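Local coordinates for CRISPR-associated protein, Cse2 family (Thermobifida fusca, PDB 4H79) that probably binds nucleic acid as the helical CasB (Cse2) subunit of the type I-E CRISPR Cascade complex, at residues R119-S124 and E129-R134; W112-A117 and T156-D161. All coordinates share one frame; numbering follows the deposited sequence.

How the interactions relate
Followed from the N terminus, the chain reaches 112-117 at the start of helix 114-119, passes through the turn and loop of 119-124, enters helix 129-138 at 129-134 and arrives at 156-161, at the end of helix 144-160. Interaction 1 closes a short loop of four residues between its segments. Interaction 2 joins segments with 38 residues between them, and the whole of interaction 1 is nested inside that larger loop. Their centres lie about 10 Å apart and the two contacts touch, because Leu121 and Leu131 both pack against Leu157. Together they tie three successive helices and the connection after the first into one apolar cluster.

Interaction 1: residues R119-S124 and E129-R134; sequences RRLMPS and EPLRKR
Leu121 and Met122 converge on Leu131 within a helix-loop-helix unit of this all-helical protein. A type I beta turn from Arg119 to Met122 leads out of helix 114-119, and Leu131 sits in the first turn of helix 129-138, where its backbone N donates a hydrogen bond to Asp128 OD2. One methyl carries the contact: with its CG anti to the backbone N (chi1 179°), Leu131 presents CD2 to both partners. Leu121 crosses the Leu131 side chain at about a right angle, so that CB, 3.8 Å from Leu131 CD2, and CD1, also 3.8 Å from that methyl, both lie against it. Met122 approaches at a slant instead. Its CG stands between the backbone N and carbonyl carbon, and the bend at chi3 (69°) brings the terminal methyl round onto the leucine. Met122 CE lies 3.4 Å from Leu131 CD2, closer than normal carbon packing, and 3.9 Å from Leu131 CG. No hydrogen bond links the segments; the joint is apolar, with Met122 also packing on Phe194 of helix 180-195. In the same turn, on either side of Leu131 in sequence, Glu129 and Arg132 form a salt bridge within helix 129-138. Arg132 NH2 meets the syn lone pair of Glu129 OE2 at 3.1 Å, with the oxygen only 12° out of the guanidinium plane.

Interaction 2: residues W112-A117 and T156-D161; sequences WGLGEA and TLLRRD
Leu158 reaches across from the last turn of helix 144-160 to Ala117 and Leu114 in a helix-helix packing contact of the all-helical Cse2 fold. In the opposing segment, Gly113 holds the N-cap position of helix 114-119, whose first turn is secured by the backbone bond from Ala117 N to Gly113 O (3.0 Å). The CB of Leu158 points toward that helix but stops short of touching it, as does CG, 4.6 Å from Ala117 CB. Contact is left to the two methyls beyond the branch. With CG anti to the carbonyl carbon (chi1 -62°) and CD1 continuing the extended chain (chi2 178°), the fork opens around the alanine. CD1 comes within 4.0 Å of Ala117 CB and, more loosely, faces the tip of Leu114, whose CD1 is 4.3 Å from Leu158 CD1. CD2 also meets the alanine methyl, at 3.8 Å from Ala117 CB, and then passes on to the backbone. The small side chain of Ala117 therefore receives both branches of the leucine. All three residues are buried, and the interface between the segments contains no hydrogen bond. Around it, Leu114 also packs on Leu151 and Ile154, earlier along helix 144-160, and on Phe135 of helix 129-138, while His98 of helix 80-99 touches Leu158. The nearest approach between the segments is a methyl against a carbonyl oxygen: Leu158 CD2 lies 3.4 Å from Ala117 O.

Interaction 1: residues R119-S124 and E129-R134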
loop_
_atom_site.group_PDB
_atom_site.type_symbol
_atom_site.label_atom_id
_atom_site.label_comp_id
_atom_site.label_asym_id
_atom_site.label_seq_id
_atom_site.Cartn_x
_atom_site.Cartn_y
_atom_site.Cartn_z
ATOM N N ARG A 119 4.228 3.670 13.858
ATOM C CA ARG A 119 4.596 4.261 15.170
ATOM C C ARG A 119 3.339 4.408 16.097
ATOM O O ARG A 119 3.455 4.259 17.311
ATOM C CB ARG A 119 5.264 5.633 14.974
ATOM C CG ARG A 119 5.810 6.191 16.316
ATOM C CD ARG A 119 6.899 5.242 16.823
ATOM N NE ARG A 119 7.364 5.472 18.217
ATOM C CZ ARG A 119 8.382 6.258 18.601
ATOM N NH1 ARG A 119 9.066 6.961 17.723
ATOM N NH2 ARG A 119 8.715 6.362 19.898
ATOM N N ARG A 120 2.148 4.603 15.510
ATOM C CA ARG A 120 0.867 4.750 16.300
ATOM C C ARG A 120 0.496 3.459 16.981
ATOM O O ARG A 120 -0.304 3.438 17.895
ATOM C CB ARG A 120 -0.327 5.207 15.409
ATOM C CG ARG A 120 -0.154 6.581 14.751
ATOM C CD ARG A 120 0.397 7.557 15.715
ATOM N NE ARG A 120 0.390 8.880 15.073
ATOM C CZ ARG A 120 -0.591 9.762 15.197
ATOM N NH1 ARG A 120 -1.629 9.499 15.972
ATOM N NH2 ARG A 120 -0.506 10.925 14.589
ATOM N N LEU A 121 1.050 2.361 16.501
ATOM C CA LEU A 121 0.804 1.029 17.139
ATOM C C LEU A 121 1.437 0.906 18.510
ATOM O O LEU A 121 1.136 -0.002 19.253
ATOM C CB LEU A 121 1.334 -0.119 16.249
ATOM C CG LEU A 121 0.625 -0.312 14.905
ATOM C CD1 LEU A 121 1.370 -1.361 14.032
ATOM C CD2 LEU A 121 -0.828 -0.744 15.105
ATOM N N MET A 122 2.279 1.860 18.885
ATOM C CA MET A 122 2.961 1.762 20.216
ATOM C C MET A 122 2.830 3.111 20.936
ATOM O O MET A 122 2.499 4.122 20.294
ATOM C CB MET A 122 4.460 1.291 20.055
ATOM C CG MET A 122 5.250 2.178 19.218
ATOM S SD MET A 122 6.623 1.269 18.389
ATOM C CE MET A 122 5.814 0.215 17.227
ATOM N N PRO A 123 3.098 3.144 22.235
ATOM C CA PRO A 123 2.983 4.456 22.985
ATOM C C PRO A 123 3.992 5.448 22.380
ATOM O O PRO A 123 5.082 5.033 21.980
ATOM C CB PRO A 123 3.367 4.065 24.420
ATOM C CG PRO A 123 3.009 2.569 24.503
ATOM C CD PRO A 123 3.467 2.035 23.144
ATOM N N SER A 124 3.654 6.735 22.272
ATOM C CA SER A 124 4.572 7.693 21.645
ATOM C C SER A 124 5.829 7.818 22.500
ATOM O O SER A 124 6.875 8.145 21.985
ATOM C CB SER A 124 3.932 9.049 21.403
ATOM O OG SER A 124 3.665 9.616 22.646
ATOM N N GLU A 129 10.006 -3.311 20.655
ATOM C CA GLU A 129 11.237 -3.751 19.945
ATOM C C GLU A 129 10.965 -4.857 18.956
ATOM O O GLU A 129 11.479 -4.794 17.852
ATOM C CB GLU A 129 12.358 -4.127 20.927
ATOM C CG GLU A 129 12.801 -2.904 21.684
ATOM C CD GLU A 129 13.584 -1.898 20.818
ATOM O OE1 GLU A 129 13.772 -0.763 21.337
ATOM O OE2 GLU A 129 14.027 -2.216 19.654
ATOM N N PRO A 130 10.150 -5.861 19.335
ATOM C CA PRO A 130 9.839 -6.926 18.354
ATOM C C PRO A 130 9.095 -6.353 17.123
ATOM O O PRO A 130 9.421 -6.704 16.001
ATOM C CB PRO A 130 8.936 -7.890 19.162
ATOM C CG PRO A 130 9.378 -7.692 20.605
ATOM C CD PRO A 130 9.706 -6.216 20.716
ATOM N N LEU A 131 8.120 -5.454 17.325
ATOM C CA LEU A 131 7.436 -4.851 16.189
ATOM C C LEU A 131 8.418 -3.951 15.366
ATOM O O LEU A 131 8.412 -3.961 14.133
ATOM C CB LEU A 131 6.243 -4.044 16.659
ATOM C CG LEU A 131 5.433 -3.321 15.574
ATOM C CD1 LEU A 131 4.976 -4.214 14.415
ATOM C CD2 LEU A 131 4.207 -2.622 16.259
ATOM N N ARG A 132 9.272 -3.203 16.049
ATOM C CA ARG A 132 10.180 -2.309 15.341
ATOM C C ARG A 132 11.151 -3.169 14.527
ATOM O O ARG A 132 11.475 -2.828 13.369
ATOM C CB ARG A 132 10.946 -1.388 16.294
ATOM C CG ARG A 132 11.796 -0.304 15.519
ATOM C CD ARG A 132 13.318 -0.644 15.380
ATOM N NE ARG A 132 13.937 -0.584 16.723
ATOM C CZ ARG A 132 14.388 0.552 17.264
ATOM N NH1 ARG A 132 14.350 1.715 16.567
ATOM N NH2 ARG A 132 14.859 0.533 18.501
ATOM N N LYS A 133 11.592 -4.292 15.108
ATOM C CA LYS A 133 12.496 -5.214 14.402
ATOM C C LYS A 133 11.829 -5.721 13.120
ATOM O O LYS A 133 12.469 -5.734 12.040
ATOM C CB LYS A 133 12.884 -6.400 15.288
ATOM C CG LYS A 133 13.780 -7.431 14.620
ATOM C CD LYS A 133 14.271 -8.487 15.617
ATOM C CE LYS A 133 15.175 -9.528 14.964
ATOM N NZ LYS A 133 16.628 -9.198 15.084
ATOM N N ARG A 134 10.561 -6.138 13.235
ATOM C CA ARG A 134 9.789 -6.624 12.064
ATOM C C ARG A 134 9.597 -5.535 11.014
ATOM O O ARG A 134 9.664 -5.811 9.818
ATOM C CB ARG A 134 8.428 -7.230 12.473
ATOM C CG ARG A 134 8.638 -8.583 13.153
ATOM C CD ARG A 134 7.418 -9.086 13.919
ATOM N NE ARG A 134 6.493 -9.795 13.043
ATOM C CZ ARG A 134 5.398 -9.269 12.496
ATOM N NH1 ARG A 134 5.059 -8.001 12.733
ATOM N NH2 ARG A 134 4.637 -10.033 11.712
#

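Interaction 2: residues W112-A117 and T156-D161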
loop_
_atom_site.group_PDB
_atom_site.type_symbol
_atom_site.label_atom_id
_atom_site.label_comp_id
_atom_site.label_asym_id
_atom_site.label_seq_id
_atom_site.Cartn_x
_atom_site.Cartn_y
_atom_site.Cartn_z
ATOM N N TRP A 112 -0.706 9.922 5.140
ATOM C CA TRP A 112 -0.285 8.909 6.142
ATOM C C TRP A 112 0.845 7.995 5.631
ATOM O O TRP A 112 0.594 6.977 4.900
ATOM C CB TRP A 112 -1.482 8.054 6.561
ATOM C CG TRP A 112 -2.363 8.766 7.517
ATOM C CD1 TRP A 112 -3.373 9.701 7.250
ATOM C CD2 TRP A 112 -2.271 8.689 8.986
ATOM N NE1 TRP A 112 -3.927 10.150 8.446
ATOM C CE2 TRP A 112 -3.317 9.574 9.517
ATOM C CE3 TRP A 112 -1.463 7.960 9.886
ATOM C CZ2 TRP A 112 -3.533 9.720 10.909
ATOM C CZ3 TRP A 112 -1.663 8.136 11.262
ATOM C CH2 TRP A 112 -2.697 8.981 11.767
ATOM N N GLY A 113 2.073 8.316 6.001
ATOM C CA GLY A 113 3.249 7.491 5.609
ATOM C C GLY A 113 3.255 6.195 6.440
ATOM O O GLY A 113 2.685 6.161 7.560
ATOM N N LEU A 114 3.881 5.139 5.895
ATOM C CA LEU A 114 3.921 3.861 6.590
ATOM C C LEU A 114 4.648 3.918 7.979
ATOM O O LEU A 114 4.193 3.300 8.948
ATOM C CB LEU A 114 4.555 2.774 5.761
ATOM C CG LEU A 114 4.580 1.365 6.366
ATOM C CD1 LEU A 114 3.180 0.820 6.395
ATOM C CD2 LEU A 114 5.434 0.456 5.449
ATOM N N GLY A 115 5.752 4.650 8.047
ATOM C CA GLY A 115 6.526 4.781 9.319
ATOM C C GLY A 115 5.666 5.480 10.393
ATOM O O GLY A 115 5.576 5.002 11.555
ATOM N N GLU A 116 4.995 6.580 10.009
ATOM C CA GLU A 116 4.099 7.304 10.941
ATOM C C GLU A 116 2.964 6.391 11.415
ATOM O O GLU A 116 2.610 6.409 12.600
ATOM C CB GLU A 116 3.456 8.525 10.295
ATOM C CG GLU A 116 4.473 9.624 9.973
ATOM C CD GLU A 116 5.122 9.480 8.546
ATOM O OE1 GLU A 116 5.283 8.353 7.945
ATOM O OE2 GLU A 116 5.496 10.535 8.020
ATOM N N ALA A 117 2.362 5.641 10.490
ATOM C CA ALA A 117 1.238 4.738 10.853
ATOM C C ALA A 117 1.705 3.679 11.801
ATOM O O ALA A 117 1.040 3.377 12.842
ATOM C CB ALA A 117 0.628 4.098 9.578
ATOM N N THR A 156 -2.294 -5.660 8.568
ATOM C CA THR A 156 -3.230 -6.359 9.451
ATOM C C THR A 156 -3.261 -5.660 10.842
ATOM O O THR A 156 -4.337 -5.508 11.476
ATOM C CB THR A 156 -2.842 -7.837 9.556
ATOM O OG1 THR A 156 -2.976 -8.434 8.255
ATOM C CG2 THR A 156 -3.788 -8.563 10.411
ATOM N N LEU A 157 -2.063 -5.304 11.330
ATOM C CA LEU A 157 -1.954 -4.652 12.653
ATOM C C LEU A 157 -2.533 -3.239 12.577
ATOM O O LEU A 157 -3.251 -2.814 13.462
ATOM C CB LEU A 157 -0.493 -4.621 13.164
ATOM C CG LEU A 157 0.174 -5.987 13.413
ATOM C CD1 LEU A 157 1.660 -5.743 13.730
ATOM C CD2 LEU A 157 -0.462 -6.794 14.567
ATOM N N LEU A 158 -2.220 -2.518 11.481
ATOM C CA LEU A 158 -2.809 -1.177 11.319
ATOM C C LEU A 158 -4.350 -1.235 11.291
ATOM O O LEU A 158 -5.008 -0.343 11.860
ATOM C CB LEU A 158 -2.322 -0.504 10.027
ATOM C CG LEU A 158 -0.821 -0.239 9.942
ATOM C CD1 LEU A 158 -0.510 0.404 8.555
ATOM C CD2 LEU A 158 -0.353 0.734 11.124
ATOM N N ARG A 159 -4.908 -2.237 10.586
ATOM C CA ARG A 159 -6.351 -2.389 10.535
ATOM C C ARG A 159 -6.955 -2.559 11.906
ATOM O O ARG A 159 -8.017 -1.981 12.204
ATOM C CB ARG A 159 -6.717 -3.620 9.633
ATOM C CG ARG A 159 -8.210 -3.772 9.519
ATOM C CD ARG A 159 -8.657 -5.148 8.916
ATOM N NE ARG A 159 -10.089 -5.206 9.192
ATOM C CZ ARG A 159 -10.605 -5.469 10.386
ATOM N NH1 ARG A 159 -9.801 -5.874 11.395
ATOM N NH2 ARG A 159 -11.920 -5.412 10.538
ATOM N N ARG A 160 -6.329 -3.400 12.752
ATOM C CA ARG A 160 -6.870 -3.696 14.115
ATOM C C ARG A 160 -6.976 -2.394 14.945
ATOM O O ARG A 160 -7.906 -2.239 15.720
ATOM C CB ARG A 160 -5.978 -4.769 14.832
ATOM C CG ARG A 160 -6.539 -5.282 16.173
ATOM C CD ARG A 160 -6.265 -6.787 16.335
ATOM N NE ARG A 160 -7.210 -7.437 17.248
ATOM C CZ ARG A 160 -7.034 -7.517 18.568
ATOM N NH1 ARG A 160 -7.961 -8.124 19.339
ATOM N NH2 ARG A 160 -5.930 -6.994 19.123
ATOM N N ASP A 161 -6.061 -1.443 14.717
ATOM C CA ASP A 161 -6.049 -0.147 15.432
ATOM C C ASP A 161 -6.762 0.942 14.620
ATOM O O ASP A 161 -6.761 2.084 15.016
ATOM C CB ASP A 161 -4.594 0.274 15.752
ATOM C CG ASP A 161 -4.083 -0.317 17.061
ATOM O OD1 ASP A 161 -4.573 -1.439 17.462
ATOM O OD2 ASP A 161 -3.249 0.341 17.724
#